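Local atomic coordinates of putative fimbrium tip subunit Fim1C (Bacteroides ovatus, PDB entry 4EPS), a protein that is probably a component of the tip of the fimbriae, the filamentous surface appendages that mediate cell adhesion and biofilm formation. Residues 85-93 and 130-140; 191-201 and 228-236. All blocks are in the same frame, centred on the assembly; numbering follows the deposited sequence. Where two conformers were deposited one is given.

Interaction 1 (85-93 and 130-140)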
loop_
_atom_site.group_PDB
_atom_site.type_symbol
_atom_site.label_atom_id
_atom_site.label_comp_id
_atom_site.label_asym_id
_atom_site.label_seq_id
_atom_site.Cartn_x
_atom_site.Cartn_y
_atom_site.Cartn_z
ATOM N N GLY A 85 48.721 -15.840 -46.320
ATOM C CA GLY A 85 48.243 -17.225 -46.293
ATOM C C GLY A 85 48.401 -17.913 -44.948
ATOM O O GLY A 85 48.050 -19.093 -44.807
ATOM N N VAL A 86 48.923 -17.184 -43.946
ATOM C CA VAL A 86 49.147 -17.734 -42.608
ATOM C C VAL A 86 47.812 -17.762 -41.829
ATOM O O VAL A 86 47.007 -16.823 -41.921
ATOM C CB VAL A 86 50.265 -16.946 -41.856
ATOM C CG1 VAL A 86 50.332 -17.306 -40.373
ATOM C CG2 VAL A 86 51.630 -17.158 -42.523
ATOM N N ASN A 87 47.577 -18.864 -41.092
ATOM C CA ASN A 87 46.420 -19.006 -40.205
ATOM C C ASN A 87 46.810 -18.572 -38.790
ATOM O O ASN A 87 47.769 -19.118 -38.246
ATOM C CB ASN A 87 45.913 -20.449 -40.213
ATOM C CG ASN A 87 45.159 -20.818 -41.474
ATOM O OD1 ASN A 87 44.614 -19.970 -42.182
ATOM N ND2 ASN A 87 45.103 -22.096 -41.784
ATOM N N PHE A 88 46.091 -17.595 -38.188
ATOM C CA PHE A 88 46.404 -17.162 -36.826
ATOM C C PHE A 88 45.372 -17.717 -35.868
ATOM O O PHE A 88 44.194 -17.840 -36.230
ATOM C CB PHE A 88 46.487 -15.615 -36.686
ATOM C CG PHE A 88 47.624 -15.005 -37.485
ATOM C CD1 PHE A 88 47.453 -14.674 -38.825
ATOM C CD2 PHE A 88 48.866 -14.787 -36.902
ATOM C CE1 PHE A 88 48.504 -14.118 -39.563
ATOM C CE2 PHE A 88 49.900 -14.195 -37.627
ATOM C CZ PHE A 88 49.716 -13.879 -38.957
ATOM N N TYR A 89 45.814 -18.051 -34.648
ATOM C CA TYR A 89 44.940 -18.618 -33.605
ATOM C C TYR A 89 45.214 -17.958 -32.293
ATOM O O TYR A 89 46.384 -17.693 -31.982
ATOM C CB TYR A 89 45.196 -20.133 -33.435
ATOM C CG TYR A 89 44.933 -20.966 -34.657
ATOM C CD1 TYR A 89 45.927 -21.170 -35.613
ATOM C CD2 TYR A 89 43.702 -21.582 -34.851
ATOM C CE1 TYR A 89 45.692 -21.945 -36.746
ATOM C CE2 TYR A 89 43.458 -22.369 -35.978
ATOM C CZ TYR A 89 44.462 -22.555 -36.912
ATOM O OH TYR A 89 44.238 -23.344 -38.004
ATOM N N ALA A 90 44.178 -17.735 -31.487
ATOM C CA ALA A 90 44.417 -17.175 -30.152
ATOM C C ALA A 90 43.596 -17.922 -29.111
ATOM O O ALA A 90 42.535 -18.466 -29.427
ATOM C CB ALA A 90 44.094 -15.689 -30.109
ATOM N N TYR A 91 44.086 -17.936 -27.873
ATOM C CA TYR A 91 43.342 -18.554 -26.768
ATOM C C TYR A 91 43.557 -17.760 -25.506
ATOM O O TYR A 91 44.567 -17.063 -25.338
ATOM C CB TYR A 91 43.736 -20.045 -26.550
ATOM C CG TYR A 91 45.084 -20.189 -25.872
ATOM C CD1 TYR A 91 46.266 -19.957 -26.573
ATOM C CD2 TYR A 91 45.177 -20.437 -24.504
ATOM C CE1 TYR A 91 47.508 -20.032 -25.944
ATOM C CE2 TYR A 91 46.411 -20.460 -23.854
ATOM C CZ TYR A 91 47.576 -20.275 -24.583
ATOM O OH TYR A 91 48.798 -20.275 -23.960
ATOM N N TYR A 92 42.618 -17.934 -24.592
ATOM C CA TYR A 92 42.616 -17.349 -23.264
ATOM C C TYR A 92 42.246 -18.449 -22.252
ATOM O O TYR A 92 41.298 -19.178 -22.536
ATOM C CB TYR A 92 41.565 -16.215 -23.211
ATOM C CG TYR A 92 41.374 -15.682 -21.807
ATOM C CD1 TYR A 92 40.468 -16.280 -20.929
ATOM C CD2 TYR A 92 42.160 -14.634 -21.325
ATOM C CE1 TYR A 92 40.361 -15.858 -19.605
ATOM C CE2 TYR A 92 42.033 -14.180 -20.014
ATOM C CZ TYR A 92 41.135 -14.798 -19.160
ATOM O OH TYR A 92 41.015 -14.352 -17.874
ATOM N N PRO A 93 42.797 -18.471 -21.018
ATOM C CA PRO A 93 43.920 -17.660 -20.512
ATOM C C PRO A 93 45.250 -18.277 -20.902
ATOM O O PRO A 93 45.384 -19.508 -20.914
ATOM C CB PRO A 93 43.705 -17.680 -18.991
ATOM C CG PRO A 93 43.059 -19.048 -18.724
ATOM C CD PRO A 93 42.330 -19.447 -20.003
ATOM N N ALA A 130 38.123 -16.754 -13.694
ATOM C CA ALA A 130 38.787 -16.329 -14.936
ATOM C C ALA A 130 39.876 -17.274 -15.377
ATOM O O ALA A 130 39.949 -17.562 -16.576
ATOM C CB ALA A 130 39.352 -14.911 -14.782
ATOM N N LYS A 131 40.717 -17.783 -14.428
ATOM C CA LYS A 131 41.820 -18.685 -14.794
ATOM C C LYS A 131 41.307 -20.022 -15.361
ATOM O O LYS A 131 42.077 -20.727 -15.994
ATOM C CB LYS A 131 42.769 -18.946 -13.604
ATOM C CG LYS A 131 42.154 -19.808 -12.493
ATOM C CD LYS A 131 43.079 -19.993 -11.304
ATOM C CE LYS A 131 42.410 -20.830 -10.238
ATOM N NZ LYS A 131 43.178 -20.818 -8.961
ATOM N N GLN A 132 40.022 -20.365 -15.142
ATOM C CA GLN A 132 39.448 -21.624 -15.628
ATOM C C GLN A 132 38.524 -21.473 -16.847
ATOM O O GLN A 132 38.057 -22.484 -17.394
ATOM C CB GLN A 132 38.656 -22.249 -14.459
ATOM C CG GLN A 132 39.546 -22.481 -13.220
ATOM C CD GLN A 132 38.955 -23.488 -12.293
ATOM O OE1 GLN A 132 38.942 -24.677 -12.582
ATOM N NE2 GLN A 132 38.532 -23.048 -11.133
ATOM N N ASP A 133 38.261 -20.221 -17.255
ATOM C CA ASP A 133 37.336 -19.901 -18.339
ATOM C C ASP A 133 38.046 -19.968 -19.687
ATOM O O ASP A 133 38.382 -18.946 -20.290
ATOM C CB ASP A 133 36.680 -18.528 -18.098
ATOM C CG ASP A 133 35.462 -18.278 -18.980
ATOM O OD1 ASP A 133 35.043 -19.222 -19.710
ATOM O OD2 ASP A 133 34.901 -17.159 -18.914
ATOM N N LEU A 134 38.252 -21.192 -20.174
ATOM C CA LEU A 134 38.968 -21.411 -21.428
ATOM C C LEU A 134 38.167 -20.899 -22.642
ATOM O O LEU A 134 36.993 -21.241 -22.826
ATOM C CB LEU A 134 39.300 -22.913 -21.587
ATOM C CG LEU A 134 39.966 -23.321 -22.915
ATOM C CD1 LEU A 134 41.378 -22.724 -23.049
ATOM C CD2 LEU A 134 40.069 -24.854 -23.027
HETATM N N MSE A 135 38.838 -20.078 -23.469
HETATM C CA MSE A 135 38.273 -19.490 -24.691
HETATM C C MSE A 135 39.241 -19.634 -25.825
HETATM O O MSE A 135 40.438 -19.405 -25.635
HETATM C CB MSE A 135 37.971 -17.997 -24.503
HETATM C CG MSE A 135 36.901 -17.700 -23.501
HETATM SE SE MSE A 135 36.788 -15.761 -23.435
HETATM C CE MSE A 135 36.958 -15.572 -21.550
ATOM N N THR A 136 38.754 -20.004 -27.013
ATOM C CA THR A 136 39.653 -20.178 -28.157
ATOM C C THR A 136 39.080 -19.578 -29.430
ATOM O O THR A 136 37.868 -19.428 -29.557
ATOM C CB THR A 136 39.897 -21.692 -28.402
ATOM O OG1 THR A 136 38.635 -22.315 -28.696
ATOM C CG2 THR A 136 40.595 -22.395 -27.211
ATOM N N SER A 137 39.953 -19.326 -30.398
ATOM C CA SER A 137 39.565 -18.871 -31.734
ATOM C C SER A 137 39.739 -19.995 -32.746
ATOM O O SER A 137 40.474 -20.959 -32.505
ATOM C CB SER A 137 40.420 -17.671 -32.163
ATOM O OG SER A 137 41.642 -18.102 -32.749
ATOM N N ASN A 138 39.147 -19.821 -33.920
ATOM C CA ASN A 138 39.415 -20.693 -35.058
ATOM C C ASN A 138 40.462 -19.953 -35.908
ATOM O O ASN A 138 40.971 -18.931 -35.441
ATOM C CB ASN A 138 38.133 -21.043 -35.810
ATOM C CG ASN A 138 37.336 -22.091 -35.074
ATOM O OD1 ASN A 138 37.867 -23.075 -34.544
ATOM N ND2 ASN A 138 36.056 -21.885 -34.985
ATOM N N ALA A 139 40.839 -20.489 -37.076
ATOM C CA ALA A 139 41.830 -19.910 -37.990
ATOM C C ALA A 139 41.387 -18.499 -38.417
ATOM O O ALA A 139 40.279 -18.326 -38.927
ATOM C CB ALA A 139 42.007 -20.812 -39.211
ATOM N N THR A 140 42.238 -17.523 -38.171
ATOM C CA THR A 140 41.940 -16.105 -38.419
ATOM C C THR A 140 42.947 -15.519 -39.401
ATOM O O THR A 140 44.136 -15.775 -39.283
ATOM C CB THR A 140 41.961 -15.344 -37.068
ATOM O OG1 THR A 140 41.117 -16.038 -36.138
ATOM C CG2 THR A 140 41.509 -13.886 -37.186
#

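Interaction 2 (191-201 and 228-236)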
loop_
_atom_site.group_PDB
_atom_site.type_symbol
_atom_site.label_atom_id
_atom_site.label_comp_id
_atom_site.label_asym_id
_atom_site.label_seq_id
_atom_site.Cartn_x
_atom_site.Cartn_y
_atom_site.Cartn_z
ATOM N N SER A 191 18.405 -14.938 -0.204
ATOM C CA SER A 191 18.559 -16.215 0.486
ATOM C C SER A 191 19.793 -16.250 1.377
ATOM O O SER A 191 20.851 -15.732 1.006
ATOM C CB SER A 191 18.627 -17.368 -0.523
ATOM O OG SER A 191 17.380 -17.500 -1.191
ATOM N N VAL A 192 19.648 -16.915 2.528
ATOM C CA VAL A 192 20.727 -17.084 3.495
ATOM C C VAL A 192 21.060 -18.563 3.662
ATOM O O VAL A 192 20.330 -19.450 3.169
ATOM C CB VAL A 192 20.423 -16.396 4.871
ATOM C CG1 VAL A 192 20.461 -14.883 4.731
ATOM C CG2 VAL A 192 19.092 -16.863 5.457
ATOM N N ASP A 193 22.176 -18.818 4.367
ATOM C CA ASP A 193 22.706 -20.160 4.662
ATOM C C ASP A 193 22.801 -20.949 3.361
ATOM O O ASP A 193 22.252 -22.051 3.256
ATOM C CB ASP A 193 21.809 -20.872 5.692
ATOM C CG ASP A 193 21.706 -20.131 7.012
ATOM O OD1 ASP A 193 22.751 -19.666 7.512
ATOM O OD2 ASP A 193 20.576 -20.023 7.545
ATOM N N VAL A 194 23.378 -20.309 2.341
ATOM C CA VAL A 194 23.468 -20.896 0.992
ATOM C C VAL A 194 24.696 -21.791 0.879
ATOM O O VAL A 194 25.817 -21.345 1.119
ATOM C CB VAL A 194 23.460 -19.811 -0.133
ATOM C CG1 VAL A 194 23.636 -20.447 -1.523
ATOM C CG2 VAL A 194 22.173 -18.997 -0.085
ATOM N N ALA A 195 24.483 -23.022 0.424
ATOM C CA ALA A 195 25.585 -23.941 0.164
ATOM C C ALA A 195 25.207 -24.810 -0.993
ATOM O O ALA A 195 24.060 -25.261 -1.084
ATOM C CB ALA A 195 25.896 -24.802 1.395
ATOM N N PHE A 196 26.174 -25.055 -1.871
ATOM C CA PHE A 196 25.990 -25.968 -2.996
ATOM C C PHE A 196 26.912 -27.175 -2.852
ATOM O O PHE A 196 28.058 -27.026 -2.416
ATOM C CB PHE A 196 26.246 -25.257 -4.334
ATOM C CG PHE A 196 25.286 -24.138 -4.639
ATOM C CD1 PHE A 196 24.060 -24.399 -5.240
ATOM C CD2 PHE A 196 25.617 -22.817 -4.338
ATOM C CE1 PHE A 196 23.174 -23.358 -5.531
ATOM C CE2 PHE A 196 24.732 -21.772 -4.642
ATOM C CZ PHE A 196 23.513 -22.055 -5.216
ATOM N N TYR A 197 26.424 -28.353 -3.285
ATOM C CA TYR A 197 27.132 -29.625 -3.210
ATOM C C TYR A 197 27.077 -30.379 -4.514
ATOM O O TYR A 197 26.035 -30.401 -5.165
ATOM C CB TYR A 197 26.513 -30.527 -2.122
ATOM C CG TYR A 197 26.504 -29.872 -0.761
ATOM C CD1 TYR A 197 27.592 -29.995 0.100
ATOM C CD2 TYR A 197 25.411 -29.123 -0.335
ATOM C CE1 TYR A 197 27.607 -29.360 1.343
ATOM C CE2 TYR A 197 25.405 -28.500 0.916
ATOM C CZ TYR A 197 26.503 -28.628 1.751
ATOM O OH TYR A 197 26.499 -28.025 2.983
ATOM N N LEU A 198 28.164 -31.087 -4.837
ATOM C CA LEU A 198 28.174 -31.942 -6.008
ATOM C C LEU A 198 27.682 -33.359 -5.660
ATOM O O LEU A 198 28.261 -34.005 -4.778
ATOM C CB LEU A 198 29.595 -32.017 -6.610
ATOM C CG LEU A 198 29.710 -32.480 -8.065
ATOM C CD1 LEU A 198 29.111 -31.462 -9.006
ATOM C CD2 LEU A 198 31.157 -32.681 -8.434
ATOM N N ASP A 199 26.619 -33.816 -6.375
ATOM C CA ASP A 199 25.971 -35.136 -6.335
ATOM C C ASP A 199 25.310 -35.507 -4.996
ATOM O O ASP A 199 24.213 -36.065 -5.028
ATOM C CB ASP A 199 26.937 -36.243 -6.765
ATOM C CG ASP A 199 27.323 -36.145 -8.229
ATOM O OD1 ASP A 199 26.438 -36.341 -9.094
ATOM O OD2 ASP A 199 28.510 -35.885 -8.512
ATOM N N ASN A 200 25.954 -35.257 -3.843
ATOM C CA ASN A 200 25.363 -35.581 -2.538
ATOM C C ASN A 200 25.869 -34.608 -1.484
ATOM O O ASN A 200 26.933 -34.020 -1.654
ATOM C CB ASN A 200 25.641 -37.045 -2.131
ATOM C CG ASN A 200 27.068 -37.489 -2.341
ATOM O OD1 ASN A 200 27.952 -37.191 -1.533
ATOM N ND2 ASN A 200 27.326 -38.206 -3.438
ATOM N N VAL A 201 25.102 -34.437 -0.402
ATOM C CA VAL A 201 25.423 -33.488 0.660
ATOM C C VAL A 201 26.397 -34.136 1.655
ATOM O O VAL A 201 26.073 -35.135 2.297
ATOM C CB VAL A 201 24.155 -32.922 1.336
ATOM C CG1 VAL A 201 24.511 -31.883 2.398
ATOM C CG2 VAL A 201 23.221 -32.313 0.292
ATOM N N ASN A 228 26.296 -34.358 -13.493
ATOM C CA ASN A 228 26.092 -34.350 -12.057
ATOM C C ASN A 228 24.859 -33.588 -11.609
ATOM O O ASN A 228 24.476 -32.593 -12.207
ATOM C CB ASN A 228 27.313 -33.722 -11.361
ATOM C CG ASN A 228 28.607 -34.342 -11.808
ATOM O OD1 ASN A 228 29.059 -34.098 -12.914
ATOM N ND2 ASN A 228 29.174 -35.225 -11.005
ATOM N N GLN A 229 24.272 -34.041 -10.510
ATOM C CA GLN A 229 23.257 -33.270 -9.835
ATOM C C GLN A 229 24.008 -32.302 -8.949
ATOM O O GLN A 229 25.061 -32.665 -8.401
ATOM C CB GLN A 229 22.345 -34.174 -8.981
ATOM C CG GLN A 229 21.407 -35.050 -9.805
ATOM C CD GLN A 229 20.444 -35.806 -8.924
ATOM O OE1 GLN A 229 20.729 -36.114 -7.765
ATOM N NE2 GLN A 229 19.280 -36.132 -9.459
ATOM N N ILE A 230 23.520 -31.075 -8.853
ATOM C CA ILE A 230 24.029 -30.096 -7.923
ATOM C C ILE A 230 22.906 -29.894 -6.908
ATOM O O ILE A 230 21.776 -29.572 -7.299
ATOM C CB ILE A 230 24.492 -28.773 -8.591
ATOM C CG1 ILE A 230 25.721 -29.030 -9.509
ATOM C CG2 ILE A 230 24.795 -27.699 -7.515
ATOM C CD1 ILE A 230 26.029 -27.845 -10.503
ATOM N N ILE A 231 23.210 -30.104 -5.629
ATOM C CA ILE A 231 22.222 -29.925 -4.566
ATOM C C ILE A 231 22.449 -28.566 -3.960
ATOM O O ILE A 231 23.565 -28.250 -3.546
ATOM C CB ILE A 231 22.271 -31.062 -3.488
ATOM C CG1 ILE A 231 22.346 -32.501 -4.105
ATOM C CG2 ILE A 231 21.103 -30.927 -2.450
ATOM C CD1 ILE A 231 21.298 -32.887 -5.130
ATOM N N GLY A 232 21.402 -27.755 -3.927
ATOM C CA GLY A 232 21.502 -26.439 -3.318
ATOM C C GLY A 232 20.705 -26.409 -2.028
ATOM O O GLY A 232 19.570 -26.896 -1.989
ATOM N N HIS A 233 21.331 -25.908 -0.971
ATOM C CA HIS A 233 20.729 -25.648 0.328
ATOM C C HIS A 233 20.628 -24.127 0.494
ATOM O O HIS A 233 21.586 -23.415 0.226
ATOM C CB HIS A 233 21.553 -26.297 1.466
ATOM C CG HIS A 233 21.336 -27.778 1.599
ATOM N ND1 HIS A 233 21.813 -28.481 2.695
ATOM C CD2 HIS A 233 20.672 -28.640 0.788
ATOM C CE1 HIS A 233 21.406 -29.731 2.526
ATOM N NE2 HIS A 233 20.726 -29.877 1.390
ATOM N N TYR A 234 19.452 -23.632 0.870
ATOM C CA TYR A 234 19.217 -22.191 1.101
ATOM C C TYR A 234 18.004 -22.073 1.984
ATOM O O TYR A 234 17.078 -22.870 1.842
ATOM C CB TYR A 234 19.007 -21.418 -0.241
ATOM C CG TYR A 234 17.674 -21.719 -0.894
ATOM C CD1 TYR A 234 17.494 -22.866 -1.662
ATOM C CD2 TYR A 234 16.579 -20.883 -0.700
ATOM C CE1 TYR A 234 16.245 -23.194 -2.191
ATOM C CE2 TYR A 234 15.326 -21.203 -1.220
ATOM C CZ TYR A 234 15.175 -22.336 -1.998
ATOM O OH TYR A 234 13.940 -22.648 -2.506
ATOM N N ASN A 235 18.032 -21.076 2.878
ATOM C CA ASN A 235 17.006 -20.821 3.891
ATOM C C ASN A 235 16.858 -22.117 4.681
ATOM O O ASN A 235 17.859 -22.577 5.233
ATOM C CB ASN A 235 15.692 -20.308 3.250
ATOM C CG ASN A 235 15.856 -18.956 2.594
ATOM O OD1 ASN A 235 16.825 -18.235 2.846
ATOM N ND2 ASN A 235 14.919 -18.589 1.723
ATOM N N ASP A 236 15.695 -22.775 4.622
ATOM C CA ASP A 236 15.513 -24.046 5.313
ATOM C C ASP A 236 15.012 -25.090 4.333
ATOM O O ASP A 236 14.170 -25.935 4.669
ATOM C CB ASP A 236 14.562 -23.861 6.508
ATOM C CG ASP A 236 15.264 -23.251 7.707
ATOM O OD1 ASP A 236 15.931 -24.007 8.452
ATOM O OD2 ASP A 236 15.165 -22.016 7.891
HETATM O O HOH W 1 19.991 -23.671 4.301
HETATM O O HOH W 2 23.832 -27.107 3.849
HETATM O O HOH W 3 23.232 -37.596 -7.725
#

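Interaction 1 (85-93 and 130-140)
Tyr92 runs its ring along the flank of Met135, a selenomethionine here: the terminal methyl CE sits 3.6 Å from Tyr92 CD1, and the selenium stands obliquely off the ring in a Met-aromatic contact. With CG anti to the backbone N (chi1 172°), the ring is carried alongside Met135, both side chains pointing the same way, and its far end reaches the type I turn 130-133. There the carbonyl O of Asp133 meets the ring at its edge, 3.4 Å from CD1, while Pro93, after a cis peptide, lays its CB over the centre of one face. The Tyr92 hydroxyl is hydrogen-bonded to Asp44 OD1.

Beneath these side chains Tyr92 and Met135 form an antiparallel hydrogen-bonded pair; Tyr92 N to Met135 O and Met135 N to Tyr92 O are both 2.8 Å. One residue back, Tyr91 faces Thr136 across a non-hydrogen-bonded site. The ladder then breaks on one side only. Ser137 N still donates to Ala90 O (2.9 Å), but Ser137 OG replaces a backbone carbonyl and accepts Ala90 N at 2.9 Å in a fairly straight bond (165°); it also donates to Asn138 O, which Thr140 OG1 reaches from the other face of that carbonyl. Two hydroxyls thus hold the loop in shape until Phe88 and Thr140 pair again, the register shifted by one.

Tyr89 spans this irregular piece. Its CE2 approaches Ala139 N at 3.4 Å and its OH end lies against Ala139 CB; Phe109 stacks on the ring. Losing the ring to an alanine here is likely to leave a gap beside Ala139 and Phe109 without its stacking partner.

A short two-pair ladder and a lone bridge, separated by an irregular loop, belong to the antiparallel beta framework of this fimbrillin-like region.

Interaction 2 (191-201 and 228-236)
Two neighbouring antiparallel strands, 195-198 and 229-234, form a regular ladder, their axes approaching to 4.7 Å. Ala195 with His233 and Tyr197 with Ile231 are the hydrogen-bonded pairs. Beside them, Tyr197 holds CG anti to its carbonyl carbon (chi1 -57°), which directs the edge of its ring at the face of the His233 imidazole in a T-shaped stack, Tyr197 CE2 lying 4.0 Å from His233 ND1 and the planes at 68°. A water joins Tyr197 OH to His233 ND1, and Val201 packs over this pair: CG1 covers the centre of the tyrosine ring, while CG2 touches His233 NE2 and Ile231 CG2.

On the other face Phe196 CD1 lies 3.8 Å from Gly232 CA, where a side chain would be tight against the ring. Polar side chains close both ends. Asn228 ND2 donates to the syn lone pair of Asp199 OD2 (2.7 Å), nearly in its own amide plane; at the far end Asn235 OD1 takes Val192 N at 3.1 Å and Asn235 N returns to Val192 O.

Strand 206-212 flanks 195-198, and 237-242 pairs with 229-234. Phe196 packs on Val164 of strand 148-174 and meets Tyr218 of strand 217-222 edge-to-face.

How the interactions relate
Both contacts are antiparallel strand pairings inside the fimbrillin-like range, but their centres lie 34 Å apart and their nearest atoms about 12 Å apart. They come in series along the chain, interaction 1 closing before interaction 2 opens. Strand 148-174 lends side chains to both. Interaction 1 has 10 buried residues among 18 touching, interaction 2 only 6 of 18, making it the more exposed although it covers more area, 842 against 684 Å². Interaction 1 is a broken pairing, patched across by one serine hydroxyl and padded by a tyrosine, a selenomethionine and a proline beside a turn. Interaction 2 keeps its register; direct polar side-chain bonds lie at its ends, with a water-linked tyrosine-histidine pair between.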